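Local coordinates for luciferase-like enzymeAMP-CoA-ligase (PDB 4W8O), which probably activates carboxylic acids with ATP to acyl-adenylates for transfer to coenzyme A, as a luciferase-like AMP-CoA ligase of the ANL superfamily, at residues A[18-21]-A[22-25]; A[253-256]-A[257-261]; A[86-89]-A[90-94]. All coordinates share one frame; numbering follows the deposited sequence.

Contact 1 (A[18-21]-A[22-25]); sequences ISFG and EFLF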
loop_
_atom_site.group_PDB
_atom_site.type_symbol
_atom_site.label_atom_id
_atom_site.label_comp_id
_atom_site.label_asym_id
_atom_site.label_seq_id
_atom_site.Cartn_x
_atom_site.Cartn_y
_atom_site.Cartn_z
ATOM N N ILE A 18 -15.617 10.745 3.557
ATOM C CA ILE A 18 -14.630 11.820 3.495
ATOM C C ILE A 18 -13.570 11.568 2.438
ATOM O O ILE A 18 -13.451 10.467 1.914
ATOM C CB ILE A 18 -13.941 12.016 4.855
ATOM C CG1 ILE A 18 -13.301 10.715 5.324
ATOM C CG2 ILE A 18 -14.946 12.525 5.885
ATOM C CD1 ILE A 18 -12.347 10.932 6.469
ATOM N N SER A 19 -12.811 12.609 2.127
ATOM C CA SER A 19 -11.716 12.489 1.196
ATOM C C SER A 19 -10.525 11.874 1.921
ATOM O O SER A 19 -10.459 11.877 3.140
ATOM C CB SER A 19 -11.350 13.852 0.620
ATOM O OG SER A 19 -10.778 14.682 1.619
ATOM N N PHE A 20 -9.585 11.352 1.145
ATOM C CA PHE A 20 -8.341 10.787 1.664
ATOM C C PHE A 20 -7.535 11.879 2.373
ATOM O O PHE A 20 -6.935 11.619 3.402
ATOM C CB PHE A 20 -7.536 10.147 0.511
ATOM C CG PHE A 20 -6.231 9.524 0.931
ATOM C CD1 PHE A 20 -6.165 8.657 2.013
ATOM C CD2 PHE A 20 -5.068 9.781 0.218
ATOM C CE1 PHE A 20 -4.963 8.082 2.391
ATOM C CE2 PHE A 20 -3.864 9.205 0.586
ATOM C CZ PHE A 20 -3.810 8.351 1.672
ATOM N N GLY A 21 -7.547 13.096 1.831
ATOM C CA GLY A 21 -6.904 14.245 2.473
ATOM C C GLY A 21 -7.484 14.608 3.833
ATOM O O GLY A 21 -6.744 14.828 4.790
ATOM N N GLU A 22 -8.807 14.679 3.912
ATOM C CA GLU A 22 -9.503 14.928 5.182
ATOM C C GLU A 22 -9.191 13.834 6.209
ATOM O O GLU A 22 -8.994 14.112 7.398
ATOM C CB GLU A 22 -11.019 15.018 4.959
ATOM C CG GLU A 22 -11.455 16.278 4.220
ATOM C CD GLU A 22 -12.921 16.254 3.784
ATOM O OE1 GLU A 22 -13.414 15.195 3.332
ATOM O OE2 GLU A 22 -13.592 17.308 3.893
ATOM N N PHE A 23 -9.151 12.589 5.740
ATOM C CA PHE A 23 -8.743 11.470 6.580
ATOM C C PHE A 23 -7.375 11.725 7.209
ATOM O O PHE A 23 -7.240 11.747 8.424
ATOM C CB PHE A 23 -8.714 10.179 5.763
ATOM C CG PHE A 23 -8.097 9.018 6.486
ATOM C CD1 PHE A 23 -8.813 8.326 7.456
ATOM C CD2 PHE A 23 -6.806 8.597 6.178
ATOM C CE1 PHE A 23 -8.249 7.254 8.122
ATOM C CE2 PHE A 23 -6.242 7.517 6.837
ATOM C CZ PHE A 23 -6.964 6.851 7.815
ATOM N N LEU A 24 -6.368 11.940 6.373
ATOM C CA LEU A 24 -5.001 12.107 6.858
ATOM C C LEU A 24 -4.884 13.285 7.831
ATOM O O LEU A 24 -4.200 13.192 8.853
ATOM C CB LEU A 24 -4.043 12.303 5.685
ATOM C CG LEU A 24 -3.882 11.119 4.727
ATOM C CD1 LEU A 24 -3.178 11.563 3.458
ATOM C CD2 LEU A 24 -3.125 9.970 5.376
ATOM N N PHE A 25 -5.558 14.383 7.492
ATOM C CA PHE A 25 -5.586 15.610 8.303
ATOM C C PHE A 25 -6.182 15.338 9.686
ATOM O O PHE A 25 -5.578 15.666 10.713
ATOM C CB PHE A 25 -6.412 16.680 7.576
ATOM C CG PHE A 25 -6.221 18.078 8.100
ATOM C CD1 PHE A 25 -5.229 18.900 7.579
ATOM C CD2 PHE A 25 -7.061 18.587 9.079
ATOM C CE1 PHE A 25 -5.056 20.195 8.051
ATOM C CE2 PHE A 25 -6.903 19.883 9.543
ATOM C CZ PHE A 25 -5.901 20.691 9.030
#
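Ile18 lays its CD1 against Phe23, 3.6 Å from CA of that residue, just ahead of a capping box that opens helix 20-30. The isoleucine carries CG1 between its backbone N and carbonyl carbon (chi1 56°), which swings the end of the chain toward the first helical turn. Ser19 is the N-cap and half of the box. Its OG accepts from Glu22 N at 3.0 Å, while its own backbone N gives an almost perfectly straight bond (179°) to Glu22 OE1, 2.9 Å away. That carboxylate oxygen uses its anti lone pair, pointing away from OE2, which is held by Lys173 in a salt bridge; the acid thus serves cap and lysine with different oxygens. Were Glu22 replaced by an alanine, Ser19 N would probably lose this acceptor and Lys173 this carboxylate, and the first turn might be held less firmly. Ser19 O then receives Phe23 N in the first regular bond of the helix. Phe20 comes next, its ring reaching toward helix 199-211, where it meets Phe202 edge-to-face. Gly21 takes part through its carbonyl, accepting from Phe25 N. One turn after Phe20, Leu24 brings a methyl over the phenyl face in a CH-pi contact, CD1 lying 3.9 Å from the centroid of the Phe20 ring and 17° off its normal.

Contact 2 (A[253-256]-A[257-261]); sequences EKTL and QMIEK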
loop_
_atom_site.group_PDB
_atom_site.type_symbol
_atom_site.label_atom_id
_atom_site.label_comp_id
_atom_site.label_asym_id
_atom_site.label_seq_id
_atom_site.Cartn_x
_atom_site.Cartn_y
_atom_site.Cartn_z
ATOM N N GLU A 253 20.394 -9.023 10.003
ATOM C CA GLU A 253 20.938 -8.514 11.252
ATOM C C GLU A 253 20.340 -7.158 11.625
ATOM O O GLU A 253 19.873 -6.956 12.749
ATOM C CB GLU A 253 22.450 -8.369 11.119
ATOM C CG GLU A 253 23.172 -8.264 12.444
ATOM C CD GLU A 253 23.548 -9.615 13.017
ATOM O OE1 GLU A 253 23.549 -9.747 14.257
ATOM O OE2 GLU A 253 23.855 -10.542 12.232
ATOM N N LYS A 254 20.361 -6.231 10.670
ATOM C CA LYS A 254 19.877 -4.875 10.920
ATOM C C LYS A 254 18.379 -4.873 11.221
ATOM O O LYS A 254 17.918 -4.066 12.014
ATOM C CB LYS A 254 20.204 -3.943 9.748
ATOM C CG LYS A 254 21.692 -3.897 9.421
ATOM C CD LYS A 254 22.209 -2.492 9.141
ATOM C CE LYS A 254 23.729 -2.437 9.264
ATOM N NZ LYS A 254 24.244 -1.041 9.339
ATOM N N THR A 255 17.634 -5.784 10.605
ATOM C CA THR A 255 16.204 -5.884 10.861
ATOM C C THR A 255 15.954 -6.328 12.307
ATOM O O THR A 255 15.102 -5.765 12.986
ATOM C CB THR A 255 15.509 -6.853 9.885
ATOM O OG1 THR A 255 15.670 -6.391 8.540
ATOM C CG2 THR A 255 14.025 -6.959 10.191
ATOM N N LEU A 256 16.706 -7.319 12.783
ATOM C CA LEU A 256 16.572 -7.756 14.174
ATOM C C LEU A 256 16.970 -6.644 15.143
ATOM O O LEU A 256 16.314 -6.444 16.164
ATOM C CB LEU A 256 17.379 -9.028 14.441
ATOM C CG LEU A 256 16.963 -10.279 13.655
ATOM C CD1 LEU A 256 17.701 -11.500 14.188
ATOM C CD2 LEU A 256 15.461 -10.511 13.706
ATOM N N GLN A 257 18.029 -5.911 14.810
ATOM C CA GLN A 257 18.432 -4.744 15.603
ATOM C C GLN A 257 17.317 -3.695 15.686
ATOM O O GLN A 257 17.067 -3.133 16.759
ATOM C CB GLN A 257 19.693 -4.103 15.024
ATOM C CG GLN A 257 20.957 -4.917 15.248
ATOM C CD GLN A 257 22.088 -4.531 14.308
ATOM O OE1 GLN A 257 22.065 -3.476 13.671
ATOM N NE2 GLN A 257 23.089 -5.390 14.220
ATOM N N MET A 258 16.658 -3.428 14.560
ATOM C CA MET A 258 15.569 -2.442 14.537
ATOM C C MET A 258 14.380 -2.897 15.379
ATOM O O MET A 258 13.781 -2.089 16.082
ATOM C CB MET A 258 15.124 -2.127 13.101
ATOM C CG MET A 258 16.079 -1.228 12.333
ATOM S SD MET A 258 15.513 -0.853 10.653
ATOM C CE MET A 258 17.073 -0.401 9.881
ATOM N N ILE A 259 14.048 -4.186 15.319
ATOM C CA ILE A 259 12.981 -4.750 16.163
ATOM C C ILE A 259 13.282 -4.519 17.640
ATOM O O ILE A 259 12.397 -4.135 18.414
ATOM C CB ILE A 259 12.761 -6.257 15.906
ATOM C CG1 ILE A 259 12.136 -6.461 14.523
ATOM C CG2 ILE A 259 11.858 -6.864 16.974
ATOM C CD1 ILE A 259 12.200 -7.885 14.022
ATOM N N GLU A 260 14.531 -4.754 18.023
ATOM C CA GLU A 260 14.981 -4.463 19.375
ATOM C C GLU A 260 14.967 -2.962 19.672
ATOM O O GLU A 260 14.418 -2.534 20.692
ATOM C CB GLU A 260 16.394 -4.989 19.564
ATOM C CG GLU A 260 16.912 -4.878 20.981
ATOM C CD GLU A 260 18.225 -5.602 21.146
ATOM O OE1 GLU A 260 18.220 -6.685 21.752
ATOM O OE2 GLU A 260 19.246 -5.102 20.638
ATOM N N LYS A 261 15.576 -2.178 18.781
ATOM C CA LYS A 261 15.793 -0.747 19.021
ATOM C C LYS A 261 14.507 0.071 19.112
ATOM O O LYS A 261 14.408 0.965 19.946
ATOM C CB LYS A 261 16.699 -0.142 17.941
ATOM C CG LYS A 261 17.068 1.315 18.198
ATOM C CD LYS A 261 18.118 1.826 17.224
ATOM C CE LYS A 261 18.562 3.236 17.577
ATOM N NZ LYS A 261 19.308 3.308 18.873
#
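Leu256 and Ile259 lie on the buried side of this turn, side by side and pointing the same way, with Leu256 CD2 4.2 Å from Ile259 CD1. Packing is tighter against the backbone. The isoleucine has CG1 anti to its carbonyl carbon (chi1 -70°), and this branch lies against the preceding turn, CG1 coming within 3.4 Å of Thr255 O. That carbonyl also accepts the Ile259 backbone N-H, so the oxygen is bonded by the amide and flanked by the CG1 methylene of the same residue. Met258 repeats the pattern: its CG is 3.4 Å from Lys254 O, the acceptor of its amide. Loops continue the apolar side, with Val280 against Leu256, Leu264 against Ile259 and Ala247 against Met258. The turn belongs to helix 252-262, amphipathic here, which connects strands 243-246 and 266-268 of the nine-stranded mixed sheet. Its i to i+4 backbone bonds run through the whole turn, for example Gln257 N to Glu253 O at 3.0 Å. The other side is looser and more polar. There Glu253 and Gln257 cross at a slant, with carboxylate and amide planes 53° apart, and what meets is the Glu253 CG methylene and Gln257 NE2, at 3.4 Å. The two polar ends find a common mate in Tyr286, whose hydroxyl bonds both Glu253 OE1 and Gln257 NE2; Arg285 adds a salt bridge to the same carboxylate oxygen. Farther along, Glu260 OE1 takes the backbone N-H of Asp287. Lys254 is exposed; Gln257 OE1 lies 3.8 Å from Lys254 CA, while Lys254 CG stays 4.3 Å from that oxygen.

Contact 3 (A[86-89]-A[90-94]); sequences PLIA and SSYLG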
loop_
_atom_site.group_PDB
_atom_site.type_symbol
_atom_site.label_atom_id
_atom_site.label_comp_id
_atom_site.label_asym_id
_atom_site.label_seq_id
_atom_site.Cartn_x
_atom_site.Cartn_y
_atom_site.Cartn_z
ATOM N N PRO A 86 4.713 15.738 0.622
ATOM C CA PRO A 86 3.991 16.371 -0.481
ATOM C C PRO A 86 2.842 15.524 -1.055
ATOM O O PRO A 86 1.945 16.066 -1.706
ATOM C CB PRO A 86 5.083 16.630 -1.530
ATOM C CG PRO A 86 6.199 15.705 -1.194
ATOM C CD PRO A 86 6.077 15.318 0.245
ATOM N N LEU A 87 2.873 14.216 -0.817
ATOM C CA LEU A 87 1.754 13.339 -1.152
ATOM C C LEU A 87 0.548 13.652 -0.264
ATOM O O LEU A 87 -0.582 13.817 -0.756
ATOM C CB LEU A 87 2.174 11.871 -1.005
ATOM C CG LEU A 87 1.133 10.840 -1.439
ATOM C CD1 LEU A 87 1.804 9.660 -2.129
ATOM C CD2 LEU A 87 0.288 10.351 -0.277
ATOM N N ILE A 88 0.801 13.735 1.042
ATOM C CA ILE A 88 -0.214 14.108 2.033
ATOM C C ILE A 88 -0.768 15.486 1.707
ATOM O O ILE A 88 -1.980 15.698 1.727
ATOM C CB ILE A 88 0.391 14.122 3.460
ATOM C CG1 ILE A 88 0.715 12.696 3.921
ATOM C CG2 ILE A 88 -0.548 14.789 4.456
ATOM C CD1 ILE A 88 1.774 12.631 5.001
ATOM N N ALA A 89 0.141 16.420 1.412
ATOM C CA ALA A 89 -0.215 17.791 1.061
ATOM C C ALA A 89 -1.119 17.836 -0.174
ATOM O O ALA A 89 -2.158 18.513 -0.181
ATOM C CB ALA A 89 1.054 18.604 0.824
ATOM N N SER A 90 -0.723 17.102 -1.211
ATOM C CA SER A 90 -1.499 17.018 -2.447
ATOM C C SER A 90 -2.889 16.434 -2.191
ATOM O O SER A 90 -3.887 16.898 -2.755
ATOM C CB SER A 90 -0.756 16.166 -3.479
ATOM O OG SER A 90 0.428 16.811 -3.909
ATOM N N SER A 91 -2.948 15.418 -1.332
ATOM C CA SER A 91 -4.218 14.828 -0.930
ATOM C C SER A 91 -5.126 15.815 -0.196
ATOM O O SER A 91 -6.337 15.746 -0.352
ATOM C CB SER A 91 -3.986 13.582 -0.078
ATOM O OG SER A 91 -3.394 12.565 -0.867
ATOM N N TYR A 92 -4.554 16.730 0.587
ATOM C CA TYR A 92 -5.349 17.789 1.243
ATOM C C TYR A 92 -6.120 18.615 0.218
ATOM O O TYR A 92 -7.228 19.075 0.490
ATOM C CB TYR A 92 -4.483 18.761 2.059
ATOM C CG TYR A 92 -3.785 18.213 3.289
ATOM C CD1 TYR A 92 -4.216 17.047 3.923
ATOM C CD2 TYR A 92 -2.717 18.911 3.859
ATOM C CE1 TYR A 92 -3.580 16.572 5.059
ATOM C CE2 TYR A 92 -2.073 18.446 4.997
ATOM C CZ TYR A 92 -2.502 17.275 5.593
ATOM O OH TYR A 92 -1.874 16.802 6.721
ATOM N N LEU A 93 -5.526 18.804 -0.954
ATOM C CA LEU A 93 -6.149 19.574 -2.031
ATOM C C LEU A 93 -7.053 18.736 -2.928
ATOM O O LEU A 93 -7.641 19.257 -3.880
ATOM C CB LEU A 93 -5.070 20.250 -2.872
ATOM C CG LEU A 93 -4.115 21.137 -2.079
ATOM C CD1 LEU A 93 -3.084 21.747 -3.010
ATOM C CD2 LEU A 93 -4.874 22.228 -1.327
ATOM N N GLY A 94 -7.182 17.446 -2.620
ATOM C CA GLY A 94 -7.999 16.543 -3.411
ATOM C C GLY A 94 -7.368 16.127 -4.735
ATOM O O GLY A 94 -8.039 15.524 -5.573
#
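Between Pro86 and Gly94 the backbone of the short helix 85-92 gives the N-H of Ser90, Ser91 and Tyr92 to the carbonyls four residues earlier, before the chain leaves through a Schellman motif in which Gly94 turns to positive phi (75°), a conformation that favours glycine, and sends its N-H back to Ser91 O. Pro86 O takes two donors from Ser90. It receives Ser90 N from above the carbonyl plane, and Ser90 OG at 2.8 Å from a direction tilted only 20° out of that plane. The hydroxyl reaches the oxygen because OG stands beside its own backbone N, opposite the carbonyl carbon (chi1 -67°). Ser91 has the same torsion, which places its OG 3.1 Å from Leu87 O. Ile88 and Tyr92 lie alongside each other on another side of the helix: the isoleucine CG2 methyl approaches the phenol end, 3.4 Å from Tyr92 CZ, while Ile88 O sits over one face of the ring, 3.4 Å above its plane and offset toward the rim. Beyond this pair, the tyrosine hydroxyl is hydrogen-bonded to Ser55 of helix 48-64, and strands 72-76 and 96-99 pack against Leu87 and Ser90. The helix is the crossover of the beta-alpha-beta unit formed with those two strands. Chemically, the serine hydroxyl that turns back on Pro86 O meets its polar need within its own helix, which is consistent with Ser90 lying buried against Val73 and Val97 of the sheet.

The three contacts show one principle, the bonding of residues a helical turn apart, at different stages: contact 1 at a helix start, contact 2 within a helix, contact 3 at a helix end. Contacts 1 and 3 are neighbours, with centres about 9 Å apart; Phe20 CD2 packs 3.4 Å from Ser91 OG, and Phe25 meets Tyr92 edge-to-face. Contact 2 lies apart, its centre about 33 Å from that of contact 1 and about 32 Å from that of contact 3. None of the three includes a residue of the pocket that holds the polyethylene glycol, but Leu24 packs on helix 228-239, which contributes Ile228, Thr229 and Ala232 to it.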